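Local coordinates for protein hypothetical bacterial 6-phosphogluconolactonase (Bacteroides fragilis, PDB 3SCY) that probably hydrolyses 6-phosphogluconolactone to 6-phosphogluconate, and folds as a single-chain seven-bladed beta-propeller, at residues T176-K181 against A204-P209; P102-T107 against C159-P164; T20-N25 against A50-L55; F34-G39 against I312-G317. All coordinates share one frame; numbering follows the deposited sequence.

Contact 1. Residues T176-K181 against A204-P209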
# COMPACT_ATOMS: atom_id res chain seq x y z
N THR A 176 -12.97 6.00 -11.48
CA THR A 176 -14.19 6.81 -11.37
C THR A 176 -14.04 8.02 -10.43
O THR A 176 -15.04 8.68 -10.16
CB THR A 176 -15.38 5.95 -10.93
OG1 THR A 176 -15.20 5.56 -9.57
CG2 THR A 176 -15.57 4.72 -11.82
N ASP A 177 -12.81 8.30 -9.94
CA ASP A 177 -12.56 9.45 -9.04
C ASP A 177 -13.41 9.36 -7.76
O ASP A 177 -13.93 10.36 -7.28
CB ASP A 177 -12.80 10.79 -9.78
CG ASP A 177 -11.78 11.00 -10.87
OD1 ASP A 177 -10.57 10.81 -10.59
OD2 ASP A 177 -12.17 11.35 -11.99
N GLN A 178 -13.53 8.16 -7.22
CA GLN A 178 -14.32 7.93 -6.01
C GLN A 178 -13.58 7.09 -5.01
O GLN A 178 -12.71 6.30 -5.37
CB GLN A 178 -15.65 7.23 -6.34
CG GLN A 178 -16.65 8.10 -7.10
CD GLN A 178 -17.87 7.31 -7.48
OE1 GLN A 178 -17.82 6.34 -8.25
NE2 GLN A 178 -19.01 7.72 -6.97
N ILE A 179 -13.93 7.26 -3.75
CA ILE A 179 -13.54 6.41 -2.64
C ILE A 179 -14.86 5.74 -2.20
O ILE A 179 -15.73 6.41 -1.65
CB ILE A 179 -12.84 7.15 -1.48
CG1 ILE A 179 -11.57 7.89 -1.99
CG2 ILE A 179 -12.49 6.16 -0.36
CD1 ILE A 179 -11.04 9.00 -1.02
N HIS A 180 -15.01 4.45 -2.51
CA HIS A 180 -16.19 3.67 -2.15
C HIS A 180 -16.17 3.34 -0.66
O HIS A 180 -15.11 3.07 -0.10
CB HIS A 180 -16.27 2.40 -3.00
CG HIS A 180 -16.30 2.69 -4.46
ND1 HIS A 180 -17.47 3.10 -5.11
CD2 HIS A 180 -15.30 2.61 -5.37
CE1 HIS A 180 -17.13 3.28 -6.38
NE2 HIS A 180 -15.84 2.98 -6.59
N LYS A 181 -17.34 3.41 0.00
CA LYS A 181 -17.46 3.17 1.43
C LYS A 181 -18.31 1.93 1.74
O LYS A 181 -19.42 1.78 1.21
CB LYS A 181 -18.07 4.41 2.11
CG LYS A 181 -18.17 4.29 3.63
CD LYS A 181 -18.90 5.48 4.26
CE LYS A 181 -19.29 5.18 5.68
NZ LYS A 181 -19.94 6.36 6.32
N ALA A 204 -20.18 6.41 -1.63
CA ALA A 204 -18.87 6.85 -2.11
C ALA A 204 -18.65 8.31 -1.82
O ALA A 204 -19.60 9.09 -1.69
CB ALA A 204 -18.75 6.61 -3.60
N PHE A 205 -17.38 8.68 -1.75
CA PHE A 205 -16.93 10.07 -1.69
C PHE A 205 -16.35 10.40 -3.05
O PHE A 205 -15.62 9.59 -3.61
CB PHE A 205 -15.89 10.29 -0.57
CG PHE A 205 -16.40 9.88 0.80
CD1 PHE A 205 -17.27 10.71 1.50
CD2 PHE A 205 -16.06 8.65 1.35
CE1 PHE A 205 -17.77 10.32 2.75
CE2 PHE A 205 -16.55 8.27 2.61
CZ PHE A 205 -17.43 9.11 3.28
N LYS A 206 -16.67 11.55 -3.58
CA LYS A 206 -16.19 11.94 -4.90
C LYS A 206 -15.03 12.91 -4.77
O LYS A 206 -15.05 13.77 -3.89
CB LYS A 206 -17.37 12.56 -5.70
CG LYS A 206 -17.04 13.02 -7.14
CD LYS A 206 -16.83 11.87 -8.14
CE LYS A 206 -16.76 12.35 -9.58
NZ LYS A 206 -15.63 13.29 -9.83
N VAL A 207 -14.01 12.75 -5.62
CA VAL A 207 -12.89 13.72 -5.66
C VAL A 207 -12.89 14.40 -7.03
O VAL A 207 -13.63 13.98 -7.93
CB VAL A 207 -11.50 13.14 -5.27
CG1 VAL A 207 -11.49 12.60 -3.84
CG2 VAL A 207 -11.03 12.08 -6.27
N ALA A 208 -12.09 15.47 -7.20
CA ALA A 208 -12.05 16.25 -8.44
C ALA A 208 -11.90 15.35 -9.70
O ALA A 208 -11.06 14.45 -9.69
CB ALA A 208 -10.93 17.28 -8.39
N PRO A 209 -12.69 15.58 -10.77
CA PRO A 209 -12.57 14.73 -11.97
C PRO A 209 -11.15 14.69 -12.52
O PRO A 209 -10.45 15.71 -12.52
CB PRO A 209 -13.51 15.40 -12.98
CG PRO A 209 -14.54 16.08 -12.11
CD PRO A 209 -13.75 16.60 -10.94
O HOH W 1 -14.88 12.21 -12.36
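Asp177 OD2, lying 3.4 Å from Pro209 CA, accepts two hydrogen bonds: one from Gly210 N and one from a water at 2.9 Å. The same water accepts from Lys206 NZ, so it joins carboxylate and ammonium, whose charged atoms are 4.5 Å apart, too far for a direct salt bridge. Lys206 comes back over the 176-181 segment because its side chain is bent at chi2 (72°) and chi4; its CD passes 3.4 Å from Asp177 O, and NZ donates to its neighbour's carbonyl, Val207 O, at 2.8 Å. Asp177 OD1 takes Gly212 N, which ties the carboxylate to the loop that follows Pro209.

The backbones are antiparallel, their axes at 164°. Ile179 and Phe205 form a hydrogen-bonded pair, with Phe205 N to Ile179 O at 2.8 Å, and Val207 N adds a nearly straight bond to Asp177 O (174° at the hydrogen). Opposite Asp173 the strand carries an extra residue, Asp177 and Gln178 forming a G1 beta bulge.

These are the third and fourth strands of a four-stranded propeller blade, 197-206 forming its outer edge and 178-184 lying between it and 168-173; Ile179 and Val207 pack against Phe238 of strand 234-241 in the next blade.

Contact 2. Residues P102-T107 against C159-P164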
# COMPACT_ATOMS: atom_id res chain seq x y z
N PRO A 102 -5.26 -7.93 -9.25
CA PRO A 102 -5.29 -7.55 -7.82
C PRO A 102 -3.99 -6.83 -7.53
O PRO A 102 -2.92 -7.32 -7.91
CB PRO A 102 -5.46 -8.90 -7.11
CG PRO A 102 -4.86 -9.91 -8.09
CD PRO A 102 -5.26 -9.40 -9.44
N CYS A 103 -4.06 -5.61 -6.94
CA CYS A 103 -2.85 -4.79 -6.82
C CYS A 103 -2.65 -4.22 -5.42
O CYS A 103 -1.69 -3.47 -5.20
CB CYS A 103 -2.92 -3.66 -7.84
SG CYS A 103 -4.28 -2.50 -7.53
N TYR A 104 -3.53 -4.57 -4.50
CA TYR A 104 -3.48 -4.11 -3.11
C TYR A 104 -4.26 -5.08 -2.28
O TYR A 104 -5.25 -5.64 -2.78
CB TYR A 104 -4.10 -2.70 -2.96
CG TYR A 104 -3.64 -1.97 -1.70
CD1 TYR A 104 -4.30 -2.15 -0.48
CD2 TYR A 104 -2.64 -1.02 -1.76
CE1 TYR A 104 -3.91 -1.45 0.66
CE2 TYR A 104 -2.26 -0.29 -0.63
CZ TYR A 104 -2.88 -0.53 0.58
OH TYR A 104 -2.53 0.23 1.67
N LEU A 105 -3.91 -5.24 -1.01
CA LEU A 105 -4.75 -6.08 -0.16
C LEU A 105 -4.67 -5.60 1.29
O LEU A 105 -3.71 -4.90 1.68
CB LEU A 105 -4.47 -7.60 -0.34
CG LEU A 105 -3.23 -8.24 0.28
CD1 LEU A 105 -3.16 -9.72 -0.08
CD2 LEU A 105 -1.91 -7.58 -0.18
N THR A 106 -5.72 -5.90 2.07
CA THR A 106 -5.73 -5.54 3.49
C THR A 106 -6.37 -6.68 4.27
O THR A 106 -6.91 -7.61 3.66
CB THR A 106 -6.41 -4.19 3.75
OG1 THR A 106 -6.01 -3.77 5.06
CG2 THR A 106 -7.94 -4.25 3.65
N THR A 107 -6.25 -6.66 5.59
CA THR A 107 -6.82 -7.71 6.43
C THR A 107 -7.32 -7.13 7.73
O THR A 107 -6.81 -6.10 8.21
CB THR A 107 -5.74 -8.80 6.73
OG1 THR A 107 -6.36 -9.91 7.41
CG2 THR A 107 -4.57 -8.28 7.62
N CYS A 159 -6.86 0.49 -3.98
CA CYS A 159 -6.55 0.49 -2.57
C CYS A 159 -7.77 0.08 -1.80
O CYS A 159 -8.89 0.39 -2.22
CB CYS A 159 -6.07 1.88 -2.14
SG CYS A 159 -5.32 1.94 -0.49
N VAL A 160 -7.58 -0.67 -0.72
CA VAL A 160 -8.62 -1.04 0.21
C VAL A 160 -8.06 -0.82 1.61
O VAL A 160 -6.99 -1.34 1.94
CB VAL A 160 -9.19 -2.47 0.02
CG1 VAL A 160 -10.16 -2.52 -1.16
CG2 VAL A 160 -8.08 -3.52 -0.13
N ARG A 161 -8.73 0.02 2.41
CA ARG A 161 -8.29 0.32 3.77
C ARG A 161 -9.38 0.19 4.78
O ARG A 161 -10.49 0.66 4.56
CB ARG A 161 -7.77 1.77 3.90
CG ARG A 161 -6.61 2.17 2.98
CD ARG A 161 -5.37 1.25 3.10
NE ARG A 161 -4.99 0.93 4.48
CZ ARG A 161 -4.30 1.72 5.29
NH1 ARG A 161 -3.87 2.90 4.86
NH2 ARG A 161 -4.02 1.34 6.53
N ILE A 162 -9.07 -0.41 5.94
CA ILE A 162 -9.99 -0.46 7.06
C ILE A 162 -9.74 0.81 7.84
O ILE A 162 -8.57 1.17 8.04
CB ILE A 162 -9.76 -1.75 7.85
CG1 ILE A 162 -10.17 -2.95 6.96
CG2 ILE A 162 -10.58 -1.73 9.19
CD1 ILE A 162 -9.62 -4.32 7.39
N THR A 163 -10.81 1.53 8.22
CA THR A 163 -10.70 2.81 8.93
C THR A 163 -10.10 2.60 10.34
O THR A 163 -10.23 1.51 10.91
CB THR A 163 -12.03 3.57 8.94
OG1 THR A 163 -13.02 2.68 9.43
CG2 THR A 163 -12.43 4.05 7.53
N PRO A 164 -9.51 3.65 10.95
CA PRO A 164 -8.86 3.47 12.27
C PRO A 164 -9.81 3.11 13.40
O PRO A 164 -9.35 2.73 14.48
CB PRO A 164 -8.22 4.84 12.55
CG PRO A 164 -8.15 5.51 11.25
CD PRO A 164 -9.25 5.01 10.40
O HOH W 2 -6.14 -1.33 6.25
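Tyr104 and Val160 meet where the ring passes obliquely by the Val160 carbonyl: Tyr104 CE1 is 3.3 Å from Val160 O, and CD1 of the ring approaches the Val160 CG2 methyl. Tyr104 carries the largest buried area here. Its CG is anti to the backbone N (chi1 -159°), which swings the ring across to the other strand and into a sulfur-aromatic contact in which Cys159 SG sits over one face, 3.8 Å from the ring centroid and 17° off the normal. Beyond the ring, Tyr104 OH lies 3.3 Å from Arg161 CD. Tyr54 also stacks with this ring, and His215 meets it edge-to-face.

Strand 102-107 and the 159-162 part of strand 157-162 run 9° from parallel with no hydrogen bond between them. Each strand is the first of its own four-stranded antiparallel sheet, so the contact joins the innermost strands of two successive propeller blades, close to the centre of the chain, through side chains and water.

Thr106 supplies the other half. Its CB lies 3.4 Å from Val160 O, a buried carbonyl for which the model offers no partner, and its CG2 is 3.9 Å from Val160 CG2. With OG1 turned anti to the backbone N, the hydroxyl hydrogen-bonds a water at 2.7 Å. That water accepts from Arg161 NE, in the guanidinium plane, and from Ile162 N, and so bridges the two strands; Arg161 NH1 donates to Leu216 O. Farther along, Ile162 CD1 reaches Thr107 O at 3.4 Å.

Contact 3. Residues T20-N25 against A50-L55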
# COMPACT_ATOMS: atom_id res chain seq x y z
N THR A 20 7.63 -7.98 -5.93
CA THR A 20 8.17 -7.63 -7.25
C THR A 20 7.25 -8.02 -8.39
O THR A 20 6.25 -8.70 -8.19
CB THR A 20 9.46 -8.46 -7.48
OG1 THR A 20 9.14 -9.85 -7.64
CG2 THR A 20 10.52 -8.27 -6.37
N TYR A 21 7.62 -7.60 -9.61
CA TYR A 21 7.04 -8.15 -10.83
C TYR A 21 8.01 -9.22 -11.31
O TYR A 21 9.23 -9.03 -11.21
CB TYR A 21 6.80 -7.08 -11.88
CG TYR A 21 5.57 -6.26 -11.58
CD1 TYR A 21 4.30 -6.82 -11.63
CD2 TYR A 21 5.68 -4.92 -11.21
CE1 TYR A 21 3.16 -6.06 -11.37
CE2 TYR A 21 4.55 -4.15 -10.96
CZ TYR A 21 3.29 -4.73 -11.02
OH TYR A 21 2.18 -3.96 -10.73
N THR A 22 7.49 -10.36 -11.77
CA THR A 22 8.34 -11.49 -12.13
C THR A 22 8.49 -11.69 -13.66
O THR A 22 8.92 -12.77 -14.05
CB THR A 22 7.81 -12.76 -11.45
OG1 THR A 22 6.42 -12.93 -11.75
CG2 THR A 22 7.98 -12.71 -9.94
N SER A 23 8.21 -10.65 -14.49
CA SER A 23 8.37 -10.72 -15.97
C SER A 23 9.84 -10.82 -16.36
O SER A 23 10.14 -11.22 -17.49
CB SER A 23 7.75 -9.51 -16.66
OG SER A 23 8.07 -8.28 -16.02
N GLY A 24 10.74 -10.46 -15.45
CA GLY A 24 12.18 -10.53 -15.66
C GLY A 24 12.81 -11.67 -14.88
O GLY A 24 12.29 -12.79 -14.92
N ASN A 25 13.88 -11.37 -14.14
CA ASN A 25 14.68 -12.34 -13.37
C ASN A 25 14.20 -12.54 -11.94
O ASN A 25 14.75 -13.40 -11.25
CB ASN A 25 16.15 -11.93 -13.34
CG ASN A 25 16.88 -12.09 -14.65
OD1 ASN A 25 16.66 -13.04 -15.42
ND2 ASN A 25 17.81 -11.18 -14.91
N ALA A 50 4.42 -15.84 -8.49
CA ALA A 50 4.23 -15.02 -9.69
C ALA A 50 3.59 -13.68 -9.38
O ALA A 50 2.60 -13.61 -8.67
CB ALA A 50 3.39 -15.78 -10.68
N ASN A 51 4.22 -12.58 -9.91
CA ASN A 51 3.78 -11.19 -9.77
C ASN A 51 3.20 -10.86 -8.37
O ASN A 51 2.07 -10.36 -8.27
CB ASN A 51 2.78 -10.80 -10.84
CG ASN A 51 3.43 -10.62 -12.18
OD1 ASN A 51 4.63 -10.39 -12.28
ND2 ASN A 51 2.67 -10.92 -13.22
N PRO A 52 3.99 -11.07 -7.29
CA PRO A 52 3.53 -10.66 -5.95
C PRO A 52 3.77 -9.15 -5.76
O PRO A 52 4.66 -8.72 -5.02
CB PRO A 52 4.40 -11.52 -5.04
CG PRO A 52 5.70 -11.64 -5.77
CD PRO A 52 5.36 -11.64 -7.25
N SER A 53 3.00 -8.33 -6.53
CA SER A 53 3.27 -6.89 -6.57
C SER A 53 2.84 -6.13 -5.30
O SER A 53 3.23 -4.97 -5.12
CB SER A 53 2.64 -6.26 -7.79
OG SER A 53 1.23 -6.36 -7.65
N TYR A 54 2.05 -6.77 -4.47
CA TYR A 54 1.66 -6.21 -3.19
C TYR A 54 1.51 -7.36 -2.23
O TYR A 54 1.01 -8.43 -2.60
CB TYR A 54 0.35 -5.36 -3.28
CG TYR A 54 0.36 -4.23 -2.28
CD1 TYR A 54 0.98 -3.02 -2.58
CD2 TYR A 54 -0.13 -4.40 -0.98
CE1 TYR A 54 1.14 -2.02 -1.63
CE2 TYR A 54 -0.00 -3.39 -0.02
CZ TYR A 54 0.63 -2.20 -0.35
OH TYR A 54 0.80 -1.18 0.56
N LEU A 55 1.92 -7.14 -1.01
CA LEU A 55 1.83 -8.15 0.02
C LEU A 55 1.69 -7.49 1.38
O LEU A 55 2.03 -6.32 1.56
CB LEU A 55 3.05 -9.10 -0.01
CG LEU A 55 4.46 -8.47 -0.02
CD1 LEU A 55 4.88 -8.02 1.35
CD2 LEU A 55 5.48 -9.49 -0.47
O HOH W 3 5.55 -9.34 -14.50
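Thr22 and Asn51 exchange a reciprocal pair of hydrogen bonds, each using one backbone N-H and one side-chain oxygen. Thr22 N donates to Asn51 OD1 at 2.9 Å, almost straight at 171°, and Asn51 N donates to Thr22 OG1 at 2.9 Å. The second bond depends on the Thr22 torsion (chi1 53°), which sets OG1 between its own backbone N and carbonyl carbon and turns it to the other loop. A further hydrogen bond, Thr20 N to Pro52 O, is bent and weak. Pro52 itself is the centre of an inverse gamma turn.

Water adds to the polar set: one molecule donates to Asn51 OD1 at 2.6 Å and is held only weakly by Ser23 OG.

The van der Waals contacts are few but specific. The Asn51 amide approaches the Tyr21 ring at its edge, with OD1 3.6 Å from CD1 of Tyr21 and the planes 73° apart. Tyr21 CE1 lies 3.6 Å from Ser53 CB, and Pro52 CD touches the Thr22 methyl CG2 at 3.9 Å.

The loop after strand 13-20, within one blade, is thus pinned to the connection that leads from outer strand 41-48 to the first strand of the next blade.

Glu69 binds both segments: its OE1 accepts from Tyr21 OH and Ser53 OG, and its backbone O takes Asn51 ND2. With OD1 gripped by Thr22 N and water, and ND2 by a carbonyl, the orientation of the Asn51 amide is fixed and its two ends are distinguished.

Contact 4. Residues F34-G39 against I312-G317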
# COMPACT_ATOMS: atom_id res chain seq x y z
N PHE A 34 16.84 -5.68 7.93
CA PHE A 34 17.20 -4.27 7.71
C PHE A 34 17.40 -3.59 9.06
O PHE A 34 16.49 -3.60 9.89
CB PHE A 34 16.12 -3.52 6.87
CG PHE A 34 16.51 -2.08 6.64
CD1 PHE A 34 17.40 -1.73 5.62
CD2 PHE A 34 16.03 -1.07 7.47
CE1 PHE A 34 17.80 -0.40 5.44
CE2 PHE A 34 16.42 0.26 7.27
CZ PHE A 34 17.31 0.58 6.27
N ASN A 35 18.59 -2.98 9.28
CA ASN A 35 18.85 -2.32 10.55
C ASN A 35 18.38 -0.86 10.48
O ASN A 35 18.93 -0.09 9.70
CB ASN A 35 20.33 -2.42 10.89
CG ASN A 35 20.63 -2.02 12.30
OD1 ASN A 35 20.21 -0.95 12.77
ND2 ASN A 35 21.31 -2.89 13.02
N GLU A 36 17.33 -0.50 11.26
CA GLU A 36 16.75 0.85 11.21
C GLU A 36 17.59 1.88 12.01
O GLU A 36 17.16 3.03 12.13
CB GLU A 36 15.27 0.89 11.65
CG GLU A 36 14.98 0.48 13.09
CD GLU A 36 13.62 0.87 13.66
OE1 GLU A 36 12.80 1.48 12.94
OE2 GLU A 36 13.41 0.61 14.87
N GLU A 37 18.75 1.48 12.55
CA GLU A 37 19.61 2.46 13.25
C GLU A 37 20.87 2.72 12.39
O GLU A 37 21.48 3.78 12.52
CB GLU A 37 20.00 2.03 14.69
CG GLU A 37 18.86 1.97 15.72
CD GLU A 37 18.01 3.19 16.07
OE1 GLU A 37 18.52 4.33 15.97
OE2 GLU A 37 16.85 2.99 16.50
N THR A 38 21.24 1.77 11.50
CA THR A 38 22.43 1.92 10.65
C THR A 38 22.19 1.91 9.14
O THR A 38 23.06 2.36 8.39
CB THR A 38 23.46 0.82 10.93
OG1 THR A 38 22.91 -0.43 10.53
CG2 THR A 38 23.90 0.77 12.40
N GLY A 39 21.05 1.35 8.68
CA GLY A 39 20.76 1.28 7.26
C GLY A 39 21.35 0.09 6.54
O GLY A 39 21.19 -0.05 5.33
N ILE A 312 8.63 3.03 2.03
CA ILE A 312 8.24 2.78 3.41
C ILE A 312 9.16 3.59 4.32
O ILE A 312 10.31 3.87 3.95
CB ILE A 312 8.30 1.26 3.72
CG1 ILE A 312 7.59 0.92 5.05
CG2 ILE A 312 9.76 0.72 3.67
CD1 ILE A 312 7.30 -0.59 5.20
N ILE A 313 8.66 3.94 5.52
CA ILE A 313 9.45 4.62 6.56
C ILE A 313 9.63 3.61 7.71
O ILE A 313 8.67 2.94 8.10
CB ILE A 313 8.78 5.93 7.01
CG1 ILE A 313 8.60 6.88 5.81
CG2 ILE A 313 9.59 6.61 8.14
CD1 ILE A 313 7.82 8.14 6.10
N THR A 314 10.83 3.54 8.27
CA THR A 314 11.06 2.64 9.41
C THR A 314 10.24 3.11 10.62
O THR A 314 10.00 4.31 10.78
CB THR A 314 12.54 2.56 9.73
OG1 THR A 314 13.06 3.87 10.04
CG2 THR A 314 13.35 1.88 8.61
N PRO A 315 9.86 2.17 11.54
CA PRO A 315 9.05 2.57 12.71
C PRO A 315 9.69 3.65 13.58
O PRO A 315 8.96 4.45 14.16
CB PRO A 315 8.90 1.26 13.49
CG PRO A 315 8.96 0.19 12.43
CD PRO A 315 10.01 0.70 11.46
N ASN A 316 11.03 3.73 13.64
CA ASN A 316 11.72 4.74 14.44
C ASN A 316 11.80 6.09 13.69
O ASN A 316 12.34 7.06 14.23
CB ASN A 316 13.11 4.27 14.88
CG ASN A 316 14.15 4.16 13.80
OD1 ASN A 316 13.87 4.34 12.61
ND2 ASN A 316 15.35 3.76 14.18
N GLY A 317 11.32 6.12 12.44
CA GLY A 317 11.32 7.32 11.60
C GLY A 317 12.66 7.71 11.02
O GLY A 317 12.77 8.76 10.36
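Glu36, just past the end of strand 28-35, reaches into the turn formed by Thr314 to Gly317. Its CB packs on the Thr314 methyl, CG2, at 3.7 Å. CG, placed between the backbone N and the carbonyl carbon (chi1 63°), passes 3.5 Å from Asn316 ND2, and the chain then runs extended. CD lies 3.3 Å from Asn316 CG, because carboxylate and amide stack with their planes only 13° apart while the two side chains come from opposite directions. At the tip, OE1 accepts Asn316 N at 2.9 Å, on the syn side and 28° out of the carboxylate plane; it also brushes Pro315 CD. OE2 faces Asn316 CB.

The stack brings two acceptors together, Glu36 OE1 and Asn316 OD1, at 3.1 Å. The cost is probably offset by donors on each: Asn316 N on Glu36 OE1, and Thr314 OG1 (2.7 Å) and Lys318 N on Asn316 OD1. On the other side of the amide, Asn316 ND2 donates to Glu36 O at 2.8 Å, meeting that carbonyl from above its plane, and more weakly to Glu37 OE2. The turn is type I, and in the facing loop Asn35 OD1 accepts from Glu37 N, an Asx turn.

Phe34 CE2 completes the contact with Thr314 CG2. Strand 28-35 lies in the blade that strand 354-360 closes beside strand 13-20, whereas strand 310-313 opens the preceding blade; Thr314 packs between them on Leu14, Leu321 and Phe359.

From the N terminus, contact 3 closes first, its loop running from residues 20-25 to 50-55 round two strands of the first sheet. Contact 4 opens inside that loop at 34-39 and closes only at 312-317, so the two cross. Within the long loop of contact 4 lie contact 2, closing 102-107 on 159-164, and then contact 1, closing 176-181 on 204-209, in series. Contacts 2 and 3 touch through Tyr54 and Leu55 against Cys103, Tyr104 and Leu105. Contact 1 is internal to one blade, reached on its inner edge by contact 2; contacts 2 and 4 join successive blades, and contact 3 pins an interblade connection.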